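Local coordinates for protein translocated intimin receptor Tir (Escherichia coli, PDB 2ZQK) that acts as the host-membrane receptor for bacterial intimin through its extracellular region, while its intracellular region triggers actin pedestal formation, at residues Ser6-Glu9 against Thr10-Asp14; Arg13-Leu16 against Thr17-Phe21; Gly59-Ala62 against Lys63-Ile67. All coordinates share one frame; numbering follows the deposited sequence.

All three contacts lie in the intimin-binding domain, and each is a local i to i+3 or i+4 contact within a helix, so none closes a long loop. From the N terminus, contact 1 covers the first turns of helix 7-21, and contact 2 continues along it through Phe-21, overlapping at Arg-13 and Asp-14, with centres about 10 Å apart. The chain then passes through the hairpin of strands 27-31 and 37-40 before helix 45-67, whose last turns form contact 3. Contact 3 follows both in series, and none nests or crosses. Thr-8 OG1 lies 3.5 Å from Ala-62 CB, so contacts 1 and 3 meet where the two helices pack; contacts 2 and 3 do not touch.

Contact 1 (Ser6-Glu9 against Thr10-Asp14); sequences SATE and TATRD
Thr-12, one helical turn on from Thr-8 near the start of helix 7-21, gives two hydrogen bonds to the carbonyl oxygen Thr-8 O, while Glu-9 and Arg-13 pair their charged ends on a neighbouring side of the same helix. Four backbone bonds of the i to i+4 kind define the helix, from Thr-10 N to Ser-6 O through to Arg-13 N to Glu-9 O. The last is the straightest, 2.7 Å between Arg-13 N and Glu-9 O with an N-H...O angle of 178°.

The hydroxyl adds a second grip. Thr-12 OG1 donates to Thr-8 O at 2.8 Å, from above the carbonyl plane, whereas Thr-12 N reaches Thr-8 O at 2.9 Å from the opposite face. Chi1 of -67° sets this up: it turns the hydroxyl back beside its own backbone N, over the preceding turn. Thr-8 lies alongside Thr-12, and its CG2 is 4.1 Å from Thr-12 OG1; both threonines also touch Ala-58 of helix 45-67.

The charge contact is looser. Glu-9 OE2 meets Arg-13 NH2 at 3.5 Å, at the edge of the guanidinium and in its plane, but the carboxylate plane is turned 64° away. Glu-9 extends beyond CG, while Arg-13 bends at chi2 and chi3, which folds NH2 back to within 3.6 Å of Glu-9 CG. Arg-13 NE also has a weak, long ion pair with Glu-52 of helix 45-67.

The chemistry therefore implies a firm backbone-and-hydroxyl grip at Thr-8 O, supplemented by an ion pair whose distance and twisted planes suggest modest, mainly electrostatic strength.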
loop_
_atom_site.group_PDB
_atom_site.type_symbol
_atom_site.label_atom_id
_atom_site.label_comp_id
_atom_site.label_asym_id
_atom_site.label_seq_id
_atom_site.Cartn_x
_atom_site.Cartn_y
_atom_site.Cartn_z
ATOM N N SER B 6 0.388 -6.120 -43.956
ATOM C CA SER B 6 -0.207 -4.797 -44.303
ATOM C C SER B 6 0.072 -3.839 -43.145
ATOM O O SER B 6 -0.117 -4.192 -41.978
ATOM C CB SER B 6 -1.720 -4.940 -44.519
ATOM O OG SER B 6 -2.271 -3.829 -45.207
ATOM N N ALA B 7 0.534 -2.632 -43.464
ATOM C CA ALA B 7 0.830 -1.646 -42.433
ATOM C C ALA B 7 -0.417 -1.362 -41.611
ATOM O O ALA B 7 -0.324 -1.097 -40.415
ATOM C CB ALA B 7 1.338 -0.361 -43.061
ATOM N N THR B 8 -1.579 -1.427 -42.255
ATOM C CA THR B 8 -2.840 -1.167 -41.573
ATOM C C THR B 8 -3.111 -2.190 -40.498
ATOM O O THR B 8 -3.394 -1.836 -39.357
ATOM C CB THR B 8 -4.024 -1.187 -42.540
ATOM O OG1 THR B 8 -3.860 -0.138 -43.499
ATOM C CG2 THR B 8 -5.347 -0.996 -41.779
ATOM N N GLU B 9 -3.039 -3.461 -40.870
ATOM C CA GLU B 9 -3.274 -4.527 -39.917
ATOM C C GLU B 9 -2.340 -4.432 -38.706
ATOM O O GLU B 9 -2.802 -4.347 -37.562
ATOM C CB GLU B 9 -3.104 -5.879 -40.598
ATOM C CG GLU B 9 -2.900 -7.015 -39.622
ATOM C CD GLU B 9 -2.806 -8.349 -40.307
ATOM O OE1 GLU B 9 -2.133 -8.420 -41.357
ATOM O OE2 GLU B 9 -3.393 -9.324 -39.791
ATOM N N THR B 10 -1.031 -4.446 -38.957
ATOM C CA THR B 10 -0.046 -4.373 -37.884
ATOM C C THR B 10 -0.254 -3.152 -36.984
ATOM O O THR B 10 -0.298 -3.288 -35.765
ATOM C CB THR B 10 1.394 -4.370 -38.460
ATOM O OG1 THR B 10 1.630 -5.613 -39.133
ATOM C CG2 THR B 10 2.426 -4.213 -37.351
ATOM N N ALA B 11 -0.390 -1.969 -37.572
ATOM C CA ALA B 11 -0.599 -0.762 -36.779
ATOM C C ALA B 11 -1.813 -0.973 -35.900
ATOM O O ALA B 11 -1.751 -0.751 -34.690
ATOM C CB ALA B 11 -0.821 0.441 -37.678
ATOM N N THR B 12 -2.916 -1.398 -36.515
ATOM C CA THR B 12 -4.151 -1.659 -35.789
ATOM C C THR B 12 -3.884 -2.614 -34.626
ATOM O O THR B 12 -4.184 -2.296 -33.468
ATOM C CB THR B 12 -5.218 -2.275 -36.707
ATOM O OG1 THR B 12 -5.616 -1.313 -37.686
ATOM C CG2 THR B 12 -6.440 -2.691 -35.908
ATOM N N ARG B 13 -3.317 -3.781 -34.929
ATOM C CA ARG B 13 -3.001 -4.764 -33.894
ATOM C C ARG B 13 -2.273 -4.140 -32.706
ATOM O O ARG B 13 -2.594 -4.438 -31.555
ATOM C CB ARG B 13 -2.140 -5.873 -34.472
ATOM C CG ARG B 13 -1.481 -6.751 -33.425
ATOM C CD ARG B 13 -1.968 -8.172 -33.566
ATOM N NE ARG B 13 -2.070 -8.533 -34.974
ATOM C CZ ARG B 13 -1.037 -8.582 -35.808
ATOM N NH1 ARG B 13 0.185 -8.302 -35.372
ATOM N NH2 ARG B 13 -1.232 -8.881 -37.084
ATOM N N ASP B 14 -1.286 -3.288 -32.987
ATOM C CA ASP B 14 -0.529 -2.623 -31.928
ATOM C C ASP B 14 -1.454 -1.763 -31.100
ATOM O O ASP B 14 -1.462 -1.839 -29.880
ATOM C CB ASP B 14 0.572 -1.715 -32.492
ATOM C CG ASP B 14 1.761 -2.487 -33.044
ATOM O OD1 ASP B 14 2.097 -3.568 -32.503
ATOM O OD2 ASP B 14 2.376 -1.988 -34.014
#

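Contact 2 (Arg13-Leu16 against Thr17-Phe21); sequences RDQL and TKEAF
With chi1 at -64°, Thr-17 places OG1 beside its own backbone N and CG2 anti to it, which turns the hydroxyl back onto the carbonyl of Arg-13. This is a threonine side-chain-to-backbone bond within an alpha helix, in the C-terminal half of helix 7-21. OG1 donates to Arg-13 O at 2.7 Å, and Thr-17 N donates to the same oxygen at 2.9 Å, the two arriving from opposite faces of the carbonyl plane.

A different pair of side chains occupies the next side of the helix. Gln-15 and Glu-19 lie one turn apart; both chains are extended beyond CG and run alongside each other. Their flat ends are 50° apart in plane, and the hydrogen bond from Gln-15 NE2 to Glu-19 OE1 is weak, with an N-H...O angle of 126°.

Elsewhere on the helix, Leu-16 packs against Ile-51 and Gln-54 of helix 45-67, joining the two helices of the domain. Towards the second subunit, Phe-21 stacks on Phe-21 of that copy. Along the Gln-15 to Glu-19 pair, the nearest side-chain atoms are Gln-15 NE2 and Glu-19 OE1, 3.4 Å apart.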
loop_
_atom_site.group_PDB
_atom_site.type_symbol
_atom_site.label_atom_id
_atom_site.label_comp_id
_atom_site.label_asym_id
_atom_site.label_seq_id
_atom_site.Cartn_x
_atom_site.Cartn_y
_atom_site.Cartn_z
ATOM N N ARG B 13 -3.317 -3.781 -34.929
ATOM C CA ARG B 13 -3.001 -4.764 -33.894
ATOM C C ARG B 13 -2.273 -4.140 -32.706
ATOM O O ARG B 13 -2.594 -4.438 -31.555
ATOM C CB ARG B 13 -2.140 -5.873 -34.472
ATOM C CG ARG B 13 -1.481 -6.751 -33.425
ATOM C CD ARG B 13 -1.968 -8.172 -33.566
ATOM N NE ARG B 13 -2.070 -8.533 -34.974
ATOM C CZ ARG B 13 -1.037 -8.582 -35.808
ATOM N NH1 ARG B 13 0.185 -8.302 -35.372
ATOM N NH2 ARG B 13 -1.232 -8.881 -37.084
ATOM N N ASP B 14 -1.286 -3.288 -32.987
ATOM C CA ASP B 14 -0.529 -2.623 -31.928
ATOM C C ASP B 14 -1.454 -1.763 -31.100
ATOM O O ASP B 14 -1.462 -1.839 -29.880
ATOM C CB ASP B 14 0.572 -1.715 -32.492
ATOM C CG ASP B 14 1.761 -2.487 -33.044
ATOM O OD1 ASP B 14 2.097 -3.568 -32.503
ATOM O OD2 ASP B 14 2.376 -1.988 -34.014
ATOM N N GLN B 15 -2.237 -0.945 -31.783
ATOM C CA GLN B 15 -3.165 -0.046 -31.127
ATOM C C GLN B 15 -4.185 -0.767 -30.253
ATOM O O GLN B 15 -4.374 -0.415 -29.086
ATOM C CB GLN B 15 -3.886 0.779 -32.170
ATOM C CG GLN B 15 -4.845 1.770 -31.596
ATOM C CD GLN B 15 -5.933 2.101 -32.580
ATOM O OE1 GLN B 15 -5.660 2.542 -33.704
ATOM N NE2 GLN B 15 -7.183 1.877 -32.177
ATOM N N LEU B 16 -4.846 -1.774 -30.812
ATOM C CA LEU B 16 -5.836 -2.523 -30.048
ATOM C C LEU B 16 -5.199 -3.264 -28.881
ATOM O O LEU B 16 -5.789 -3.355 -27.799
ATOM C CB LEU B 16 -6.575 -3.502 -30.952
ATOM C CG LEU B 16 -7.539 -2.820 -31.934
ATOM C CD1 LEU B 16 -7.821 -3.746 -33.107
ATOM C CD2 LEU B 16 -8.833 -2.432 -31.218
ATOM N N THR B 17 -3.994 -3.788 -29.084
ATOM C CA THR B 17 -3.319 -4.497 -28.008
ATOM C C THR B 17 -3.020 -3.510 -26.907
ATOM O O THR B 17 -3.381 -3.749 -25.744
ATOM C CB THR B 17 -2.003 -5.126 -28.464
ATOM O OG1 THR B 17 -2.276 -6.133 -29.450
ATOM C CG2 THR B 17 -1.279 -5.758 -27.275
ATOM N N LYS B 18 -2.371 -2.398 -27.279
ATOM C CA LYS B 18 -2.022 -1.345 -26.324
ATOM C C LYS B 18 -3.249 -0.908 -25.538
ATOM O O LYS B 18 -3.220 -0.849 -24.304
ATOM C CB LYS B 18 -1.450 -0.117 -27.025
ATOM C CG LYS B 18 -1.114 1.035 -26.047
ATOM C CD LYS B 18 -1.344 2.393 -26.673
ATOM C CE LYS B 18 -2.803 2.550 -27.048
ATOM N NZ LYS B 18 -3.088 3.755 -27.878
ATOM N N GLU B 19 -4.319 -0.594 -26.259
ATOM C CA GLU B 19 -5.549 -0.171 -25.613
ATOM C C GLU B 19 -6.085 -1.208 -24.632
ATOM O O GLU B 19 -6.428 -0.865 -23.498
ATOM C CB GLU B 19 -6.615 0.153 -26.656
ATOM C CG GLU B 19 -6.428 1.515 -27.287
ATOM C CD GLU B 19 -7.417 1.811 -28.396
ATOM O OE1 GLU B 19 -7.324 2.915 -28.971
ATOM O OE2 GLU B 19 -8.279 0.955 -28.698
ATOM N N ALA B 20 -6.136 -2.471 -25.058
ATOM C CA ALA B 20 -6.654 -3.555 -24.217
ATOM C C ALA B 20 -5.863 -3.789 -22.930
ATOM O O ALA B 20 -6.396 -4.295 -21.937
ATOM C CB ALA B 20 -6.728 -4.842 -25.027
ATOM N N PHE B 21 -4.587 -3.435 -22.938
ATOM C CA PHE B 21 -3.789 -3.617 -21.738
ATOM C C PHE B 21 -4.174 -2.564 -20.725
ATOM O O PHE B 21 -3.959 -2.742 -19.527
ATOM C CB PHE B 21 -2.306 -3.442 -22.023
ATOM C CG PHE B 21 -1.563 -4.712 -22.210
ATOM C CD1 PHE B 21 -1.563 -5.360 -23.437
ATOM C CD2 PHE B 21 -0.807 -5.237 -21.175
ATOM C CE1 PHE B 21 -0.805 -6.522 -23.632
ATOM C CE2 PHE B 21 -0.049 -6.397 -21.359
ATOM C CZ PHE B 21 -0.047 -7.039 -22.589
#

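Contact 3 (Gly59-Ala62 against Lys63-Ile67); sequences GEEA and KQQAI
Glu-60 and Lys-63 lie side by side and point the same way, bringing carboxylate and ammonium together across three residues of helix 45-67. Each reaches the other through a bend: Glu-60 turns at chi2, and Lys-63 runs out from a CG anti to its backbone N before turning at chi3 (69°). The result is a salt bridge of 3.5 Å between Glu-60 OE1 and Lys-63 NZ, weak as a hydrogen bond. Lys-63 CE is equally near that oxygen, so the end of the lysine lies against it with its methylene as well as its nitrogen.

Glu-61 and Gln-65 lie side by side, pointing the same way, one turn apart.

Beneath these pairs run the backbone bonds of the helix. Gln-64 N donates to Glu-60 O nearly in line with the carbonyl. By contrast, Gln-65 N approaches Glu-61 O from above the carbonyl plane, at 3.1 Å and 136°. No other chain of the assembly touches this part. Glu-60, Glu-61, Lys-63 and the two glutamines are exposed, whereas Gly-59 and Ala-62 meet Thr-8 of helix 7-21. The arrangement is an i to i+3 Glu-Lys ion pair on an alpha helix, here in the last turns of helix 45-67 of the intimin-binding domain.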
loop_
_atom_site.group_PDB
_atom_site.type_symbol
_atom_site.label_atom_id
_atom_site.label_comp_id
_atom_site.label_asym_id
_atom_site.label_seq_id
_atom_site.Cartn_x
_atom_site.Cartn_y
_atom_site.Cartn_z
ATOM N N GLY B 59 -7.179 -4.506 -42.170
ATOM C CA GLY B 59 -6.352 -4.804 -43.325
ATOM C C GLY B 59 -7.146 -4.946 -44.614
ATOM O O GLY B 59 -6.833 -4.304 -45.625
ATOM N N GLU B 60 -8.171 -5.792 -44.595
ATOM C CA GLU B 60 -9.002 -5.982 -45.783
ATOM C C GLU B 60 -9.691 -4.680 -46.156
ATOM O O GLU B 60 -9.788 -4.334 -47.323
ATOM C CB GLU B 60 -10.053 -7.056 -45.525
ATOM C CG GLU B 60 -9.462 -8.410 -45.240
ATOM C CD GLU B 60 -8.523 -8.854 -46.340
ATOM O OE1 GLU B 60 -8.943 -8.838 -47.520
ATOM O OE2 GLU B 60 -7.365 -9.214 -46.021
ATOM N N GLU B 61 -10.160 -3.958 -45.144
ATOM C CA GLU B 61 -10.858 -2.695 -45.347
ATOM C C GLU B 61 -9.940 -1.721 -46.069
ATOM O O GLU B 61 -10.390 -0.847 -46.810
ATOM C CB GLU B 61 -11.292 -2.129 -43.992
ATOM C CG GLU B 61 -12.508 -1.226 -44.054
ATOM C CD GLU B 61 -12.164 0.231 -43.861
ATOM O OE1 GLU B 61 -11.634 0.571 -42.781
ATOM O OE2 GLU B 61 -12.422 1.033 -44.787
ATOM N N ALA B 62 -8.642 -1.887 -45.848
ATOM C CA ALA B 62 -7.652 -1.043 -46.485
ATOM C C ALA B 62 -7.481 -1.516 -47.919
ATOM O O ALA B 62 -7.555 -0.722 -48.852
ATOM C CB ALA B 62 -6.343 -1.144 -45.748
ATOM N N LYS B 63 -7.260 -2.816 -48.094
ATOM C CA LYS B 63 -7.081 -3.364 -49.434
ATOM C C LYS B 63 -8.304 -3.107 -50.305
ATOM O O LYS B 63 -8.175 -2.682 -51.447
ATOM C CB LYS B 63 -6.810 -4.870 -49.379
ATOM C CG LYS B 63 -6.333 -5.446 -50.712
ATOM C CD LYS B 63 -6.101 -6.943 -50.649
ATOM C CE LYS B 63 -7.413 -7.692 -50.494
ATOM N NZ LYS B 63 -7.200 -9.160 -50.483
ATOM N N GLN B 64 -9.492 -3.365 -49.770
ATOM C CA GLN B 64 -10.713 -3.138 -50.529
ATOM C C GLN B 64 -10.838 -1.669 -50.863
ATOM O O GLN B 64 -11.308 -1.318 -51.938
ATOM C CB GLN B 64 -11.946 -3.579 -49.739
ATOM C CG GLN B 64 -12.690 -4.743 -50.371
ATOM C CD GLN B 64 -13.045 -4.491 -51.825
ATOM O OE1 GLN B 64 -13.778 -3.553 -52.152
ATOM N NE2 GLN B 64 -12.524 -5.332 -52.708
ATOM N N GLN B 65 -10.403 -0.813 -49.944
ATOM C CA GLN B 65 -10.484 0.625 -50.163
ATOM C C GLN B 65 -9.595 1.052 -51.322
ATOM O O GLN B 65 -10.016 1.808 -52.192
ATOM C CB GLN B 65 -10.087 1.378 -48.896
ATOM C CG GLN B 65 -10.502 2.841 -48.887
ATOM C CD GLN B 65 -10.609 3.405 -47.475
ATOM O OE1 GLN B 65 -11.354 2.884 -46.639
ATOM N NE2 GLN B 65 -9.866 4.473 -47.205
ATOM N N ALA B 66 -8.366 0.555 -51.341
ATOM C CA ALA B 66 -7.444 0.897 -52.413
ATOM C C ALA B 66 -7.991 0.404 -53.750
ATOM O O ALA B 66 -7.903 1.103 -54.761
ATOM C CB ALA B 66 -6.080 0.281 -52.146
ATOM N N ILE B 67 -8.555 -0.800 -53.751
ATOM C CA ILE B 67 -9.111 -1.373 -54.969
ATOM C C ILE B 67 -10.235 -0.508 -55.538
ATOM O O ILE B 67 -10.398 -0.396 -56.755
ATOM C CB ILE B 67 -9.621 -2.795 -54.713
ATOM C CG1 ILE B 67 -8.425 -3.702 -54.429
ATOM C CG2 ILE B 67 -10.430 -3.288 -55.900
ATOM C CD1 ILE B 67 -8.779 -5.148 -54.202
#